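Local coordinates for hypothetical protein PurS (PDB 2DGB) that belongs to the PurS family of small alpha/beta proteins and pairs with a second copy of itself through a sheet continued across the interface, at residues A[40-45]-A[71-76]; A[48-53]-A[57-62]. All blocks are in the same frame, centred on the assembly; numbering follows the deposited sequence.

Contact 1. Residues A[40-45]-A[71-76]; sequences VGKVLE and VMEVYA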
loop_
_atom_site.group_PDB
_atom_site.type_symbol
_atom_site.label_atom_id
_atom_site.label_comp_id
_atom_site.label_asym_id
_atom_site.label_seq_id
_atom_site.Cartn_x
_atom_site.Cartn_y
_atom_site.Cartn_z
ATOM N N VAL A 40 5.003 -1.023 7.960
ATOM C CA VAL A 40 3.807 -1.669 7.436
ATOM C C VAL A 40 2.624 -0.724 7.424
ATOM O O VAL A 40 2.267 -0.133 8.449
ATOM C CB VAL A 40 3.441 -2.929 8.263
ATOM C CG1 VAL A 40 2.164 -3.558 7.727
ATOM C CG2 VAL A 40 4.581 -3.935 8.203
ATOM N N GLY A 41 2.029 -0.575 6.246
ATOM C CA GLY A 41 0.887 0.295 6.102
ATOM C C GLY A 41 -0.223 -0.435 5.378
ATOM O O GLY A 41 -0.185 -1.657 5.212
ATOM N N LYS A 42 -1.222 0.315 4.945
ATOM C CA LYS A 42 -2.334 -0.278 4.231
ATOM C C LYS A 42 -2.461 0.376 2.862
ATOM O O LYS A 42 -2.144 1.554 2.693
ATOM C CB LYS A 42 -3.631 -0.079 5.025
ATOM C CG LYS A 42 -4.167 1.336 4.971
ATOM C CD LYS A 42 -5.277 1.577 5.997
ATOM C CE LYS A 42 -4.722 1.719 7.414
ATOM N NZ LYS A 42 -5.733 2.270 8.366
ATOM N N VAL A 43 -2.883 -0.404 1.878
ATOM C CA VAL A 43 -3.100 0.136 0.544
ATOM C C VAL A 43 -4.583 -0.051 0.249
ATOM O O VAL A 43 -5.153 -1.117 0.525
ATOM C CB VAL A 43 -2.247 -0.584 -0.551
ATOM C CG1 VAL A 43 -2.548 -2.080 -0.582
ATOM C CG2 VAL A 43 -2.538 0.039 -1.927
ATOM N N LEU A 44 -5.203 0.999 -0.276
ATOM C CA LEU A 44 -6.618 0.987 -0.628
ATOM C C LEU A 44 -6.800 1.263 -2.117
ATOM O O LEU A 44 -6.409 2.329 -2.609
ATOM C CB LEU A 44 -7.384 2.057 0.167
ATOM C CG LEU A 44 -7.745 1.802 1.636
ATOM C CD1 LEU A 44 -6.518 1.401 2.417
ATOM C CD2 LEU A 44 -8.367 3.059 2.230
ATOM N N GLU A 45 -7.365 0.292 -2.828
ATOM C CA GLU A 45 -7.648 0.436 -4.255
ATOM C C GLU A 45 -9.113 0.844 -4.267
ATOM O O GLU A 45 -9.992 0.033 -3.968
ATOM C CB GLU A 45 -7.486 -0.894 -4.996
ATOM C CG GLU A 45 -6.088 -1.507 -4.939
ATOM C CD GLU A 45 -5.023 -0.658 -5.628
ATOM O OE1 GLU A 45 -5.384 0.331 -6.301
ATOM O OE2 GLU A 45 -3.822 -0.990 -5.501
ATOM N N VAL A 71 -3.115 13.012 12.907
ATOM C CA VAL A 71 -1.950 13.153 13.759
ATOM C C VAL A 71 -0.925 12.027 13.658
ATOM O O VAL A 71 0.268 12.257 13.836
ATOM C CB VAL A 71 -2.376 13.295 15.233
ATOM C CG1 VAL A 71 -1.145 13.417 16.116
ATOM C CG2 VAL A 71 -3.274 14.518 15.399
HETATM N N MSE A 72 -1.374 10.820 13.340
HETATM C CA MSE A 72 -0.456 9.691 13.290
HETATM C C MSE A 72 -0.162 9.030 11.958
HETATM O O MSE A 72 0.714 8.176 11.884
HETATM C CB MSE A 72 -0.933 8.627 14.262
HETATM C CG MSE A 72 -0.835 9.059 15.701
HETATM SE SE MSE A 72 -1.576 7.701 16.818
HETATM C CE MSE A 72 -0.350 6.266 16.396
ATOM N N GLU A 73 -0.888 9.409 10.917
ATOM C CA GLU A 73 -0.673 8.826 9.606
ATOM C C GLU A 73 -0.587 9.897 8.534
ATOM O O GLU A 73 -0.921 11.057 8.762
ATOM C CB GLU A 73 -1.823 7.884 9.239
ATOM C CG GLU A 73 -2.037 6.721 10.179
ATOM C CD GLU A 73 -3.228 5.884 9.774
ATOM O OE1 GLU A 73 -4.326 6.451 9.613
ATOM O OE2 GLU A 73 -3.069 4.664 9.611
ATOM N N VAL A 74 -0.134 9.477 7.362
ATOM C CA VAL A 74 -0.028 10.340 6.199
ATOM C C VAL A 74 -0.534 9.487 5.044
ATOM O O VAL A 74 -0.368 8.263 5.053
ATOM C CB VAL A 74 1.433 10.753 5.913
ATOM C CG1 VAL A 74 1.955 11.652 7.032
ATOM C CG2 VAL A 74 2.302 9.519 5.771
ATOM N N TYR A 75 -1.173 10.114 4.066
ATOM C CA TYR A 75 -1.665 9.361 2.922
ATOM C C TYR A 75 -0.918 9.826 1.694
ATOM O O TYR A 75 -0.348 10.918 1.677
ATOM C CB TYR A 75 -3.175 9.574 2.730
ATOM C CG TYR A 75 -3.576 10.993 2.378
ATOM C CD1 TYR A 75 -3.611 11.431 1.051
ATOM C CD2 TYR A 75 -3.922 11.900 3.376
ATOM C CE1 TYR A 75 -3.987 12.744 0.732
ATOM C CE2 TYR A 75 -4.295 13.208 3.071
ATOM C CZ TYR A 75 -4.329 13.624 1.754
ATOM O OH TYR A 75 -4.729 14.918 1.477
ATOM N N ALA A 76 -0.914 8.990 0.668
ATOM C CA ALA A 76 -0.246 9.329 -0.575
ATOM C C ALA A 76 -1.010 8.695 -1.728
ATOM O O ALA A 76 -1.300 7.496 -1.699
ATOM C CB ALA A 76 1.189 8.817 -0.552
#
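Lys42 leaves its strand with CG lodged between the backbone N and the carbonyl carbon (chi1 74°), and a bend at chi3 (75°) turns its ammonium end toward Glu73. The glutamate answers with CG placed beside its own backbone N (chi1 -60°) and a chain that runs straight on to the carboxylate. The two side chains meet at about a right angle, and the contact is confined to the last two atoms of the lysine and one carboxylate oxygen. The evidence for a bond is modest: Lys42 NZ stands 3.8 Å from Glu73 OE2, a long salt bridge, and Lys42 CE lies 4.0 Å from that same oxygen. The other carboxylate oxygen is farther away, with Glu73 OE1 4.6 Å from Lys42 NZ. It has a stronger partner elsewhere, because OE1 accepts a hydrogen bond from the backbone N of Asn69, just beyond helix 53-67. That bond probably limits rotation of the carboxylate and leaves OE2 as the oxygen that looks toward the lysine. Only about 50 Å² is buried between the segments, which suits a charge pair at the surface.

The backbones are well separated, Lys42 CA lying 10.7 Å from Glu73 CA, because strand 3-12 runs between them. Both side chains rest on Ile10 of that central strand, while backbone hydrogen bonds join Lys42 to Ile10 and Val74 to Glu11. On its other side, 40-45 pairs antiparallel with a strand of the second subunit. What results is a long ion pair that reaches over the central strand from one outer strand to the other. These outer strands run parallel, each antiparallel to 3-12, and are joined through helix 53-67, the beta-alpha-beta crossover of an alpha/beta sandwich with an antiparallel sheet.

Contact 2. Residues A[48-53]-A[57-62]; sequences FPAENL and EEKAKA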
loop_
_atom_site.group_PDB
_atom_site.type_symbol
_atom_site.label_atom_id
_atom_site.label_comp_id
_atom_site.label_asym_id
_atom_site.label_seq_id
_atom_site.Cartn_x
_atom_site.Cartn_y
_atom_site.Cartn_z
ATOM N N PHE A 48 -14.248 4.606 -7.896
ATOM C CA PHE A 48 -15.264 5.603 -7.601
ATOM C C PHE A 48 -15.520 6.502 -8.813
ATOM O O PHE A 48 -14.695 6.570 -9.721
ATOM C CB PHE A 48 -14.786 6.459 -6.433
ATOM C CG PHE A 48 -13.585 7.302 -6.763
ATOM C CD1 PHE A 48 -13.726 8.661 -7.027
ATOM C CD2 PHE A 48 -12.317 6.731 -6.842
ATOM C CE1 PHE A 48 -12.621 9.444 -7.367
ATOM C CE2 PHE A 48 -11.202 7.505 -7.183
ATOM C CZ PHE A 48 -11.357 8.865 -7.446
ATOM N N PRO A 49 -16.652 7.229 -8.816
ATOM C CA PRO A 49 -17.032 8.132 -9.910
ATOM C C PRO A 49 -16.566 9.574 -9.731
ATOM O O PRO A 49 -16.363 10.042 -8.605
ATOM C CB PRO A 49 -18.550 8.042 -9.894
ATOM C CG PRO A 49 -18.822 8.052 -8.426
ATOM C CD PRO A 49 -17.783 7.062 -7.881
ATOM N N ALA A 50 -16.417 10.277 -10.852
ATOM C CA ALA A 50 -16.000 11.678 -10.839
ATOM C C ALA A 50 -16.286 12.309 -12.202
ATOM O O ALA A 50 -16.311 11.617 -13.218
ATOM C CB ALA A 50 -14.510 11.788 -10.507
ATOM N N GLU A 51 -16.492 13.621 -12.219
ATOM C CA GLU A 51 -16.792 14.341 -13.455
ATOM C C GLU A 51 -15.647 14.280 -14.456
ATOM O O GLU A 51 -15.867 14.156 -15.666
ATOM C CB GLU A 51 -17.111 15.803 -13.137
ATOM C CG GLU A 51 -18.465 16.031 -12.477
ATOM C CD GLU A 51 -19.612 15.993 -13.478
ATOM O OE1 GLU A 51 -19.448 16.547 -14.591
ATOM O OE2 GLU A 51 -20.677 15.426 -13.150
ATOM N N ASN A 52 -14.425 14.371 -13.946
ATOM C CA ASN A 52 -13.244 14.334 -14.794
ATOM C C ASN A 52 -12.028 13.931 -13.977
ATOM O O ASN A 52 -12.123 13.736 -12.768
ATOM C CB ASN A 52 -13.012 15.705 -15.425
ATOM C CG ASN A 52 -12.931 16.814 -14.391
ATOM O OD1 ASN A 52 -12.020 16.843 -13.558
ATOM N ND2 ASN A 52 -13.891 17.730 -14.434
ATOM N N LEU A 53 -10.886 13.817 -14.644
ATOM C CA LEU A 53 -9.652 13.422 -13.980
ATOM C C LEU A 53 -9.242 14.381 -12.874
ATOM O O LEU A 53 -8.773 13.951 -11.819
ATOM C CB LEU A 53 -8.514 13.308 -14.996
ATOM C CG LEU A 53 -7.223 12.700 -14.444
ATOM C CD1 LEU A 53 -7.474 11.254 -14.056
ATOM C CD2 LEU A 53 -6.117 12.786 -15.493
ATOM N N GLU A 57 -8.885 13.311 -9.071
ATOM C CA GLU A 57 -7.652 13.460 -8.310
ATOM C C GLU A 57 -8.007 14.122 -6.987
ATOM O O GLU A 57 -7.529 13.719 -5.922
ATOM C CB GLU A 57 -6.654 14.331 -9.081
ATOM C CG GLU A 57 -5.441 14.783 -8.265
ATOM C CD GLU A 57 -4.329 13.750 -8.197
ATOM O OE1 GLU A 57 -3.401 13.937 -7.382
ATOM O OE2 GLU A 57 -4.369 12.761 -8.961
ATOM N N GLU A 58 -8.870 15.131 -7.063
ATOM C CA GLU A 58 -9.303 15.864 -5.884
ATOM C C GLU A 58 -10.061 14.963 -4.928
ATOM O O GLU A 58 -9.854 15.027 -3.713
ATOM C CB GLU A 58 -10.197 17.042 -6.284
ATOM C CG GLU A 58 -10.588 17.928 -5.120
ATOM C CD GLU A 58 -11.422 19.116 -5.556
ATOM O OE1 GLU A 58 -11.629 20.037 -4.737
ATOM O OE2 GLU A 58 -11.872 19.122 -6.718
ATOM N N LYS A 59 -10.954 14.137 -5.473
ATOM C CA LYS A 59 -11.729 13.217 -4.647
ATOM C C LYS A 59 -10.815 12.175 -4.016
ATOM O O LYS A 59 -10.995 11.801 -2.856
ATOM C CB LYS A 59 -12.796 12.503 -5.476
ATOM C CG LYS A 59 -13.949 13.385 -5.915
ATOM C CD LYS A 59 -15.003 12.563 -6.643
ATOM C CE LYS A 59 -16.275 13.359 -6.870
ATOM N NZ LYS A 59 -17.360 12.479 -7.385
ATOM N N ALA A 60 -9.840 11.697 -4.783
ATOM C CA ALA A 60 -8.912 10.695 -4.266
ATOM C C ALA A 60 -8.167 11.227 -3.038
ATOM O O ALA A 60 -8.081 10.551 -2.013
ATOM C CB ALA A 60 -7.920 10.299 -5.338
ATOM N N LYS A 61 -7.628 12.436 -3.146
ATOM C CA LYS A 61 -6.899 13.029 -2.034
ATOM C C LYS A 61 -7.821 13.362 -0.859
ATOM O O LYS A 61 -7.378 13.385 0.294
ATOM C CB LYS A 61 -6.155 14.289 -2.486
ATOM C CG LYS A 61 -5.169 14.060 -3.631
ATOM C CD LYS A 61 -3.936 14.952 -3.510
ATOM C CE LYS A 61 -4.298 16.431 -3.388
ATOM N NZ LYS A 61 -5.018 16.943 -4.586
ATOM N N ALA A 62 -9.096 13.618 -1.146
ATOM C CA ALA A 62 -10.056 13.942 -0.092
ATOM C C ALA A 62 -10.360 12.694 0.731
ATOM O O ALA A 62 -10.559 12.766 1.948
ATOM C CB ALA A 62 -11.350 14.491 -0.698
#
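Phe48 and Lys59 cross obliquely, the aromatic ring meeting the lysine chain at two of its methylenes while the ammonium passes on to the backbone next door. The closest carbon pair is Phe48 CE1 with Lys59 CB, 3.6 Å apart, and the same ring atom, Phe48 CE1, meets Lys59 CD farther along at 4.0 Å. The Lys59 chain is extended beyond CG, and this stretched shape carries it along the ring and beside Ala50, whose CB is 4.0 Å from Lys59 CD. At the end of that path Lys59 NZ donates a hydrogen bond of 2.9 Å to Pro49 O. The nitrogen approaches from above the carbonyl plane, 37° out of it, with a C=O...N angle of 130°, so the bond is of normal length but lies off the lone-pair directions. The lysine thus works in two ways, its methylenes packing on Phe48 and Ala50 while its ammonium group hydrogen-bonds to the carbonyl of the last strand residue. A long, weak ion pair with Glu55 adds a second partner for NZ.

The ring also reaches the next helical residue, with Phe48 CZ 4.3 Å from Ala60 CB. At the start of the helix, the segments are joined by the helix itself: Glu57 N donates to Leu53 O at 2.8 Å, with an N-H...O angle of 153°, an i to i+4 bond of the first turn. Asn52 is the N-cap, its OD1 accepting from Glu55 N.

In the fold, this is the turn where strand 37-49 gives way to helix 53-67, which folds back over the sheet. Phe48 also packs on Met63 of the helix, on Ala6 of strand 3-12 and on Pro34 of the second subunit, whereas Glu57 and Ala60 touch Leu77 of strand 73-83.

Overall arrangement
The two contacts have centres 18 Å apart and share strand 37-49, contact 1 using its middle and contact 2 its end. Along the chain both segments of contact 2 fall between the two segments of contact 1: strand 37-49 turns into helix 53-67, which then leads to strand 73-83. Contact 2 therefore lies at the start of the crossover, and contact 1 spans the sheet between the strands that the crossover joins. They meet directly where Tyr75 OH packs 3.3 Å from Lys61 O, strand against helix. Both also touch the second subunit, so the helix-covered sheet and the dimer interface are built from the same elements.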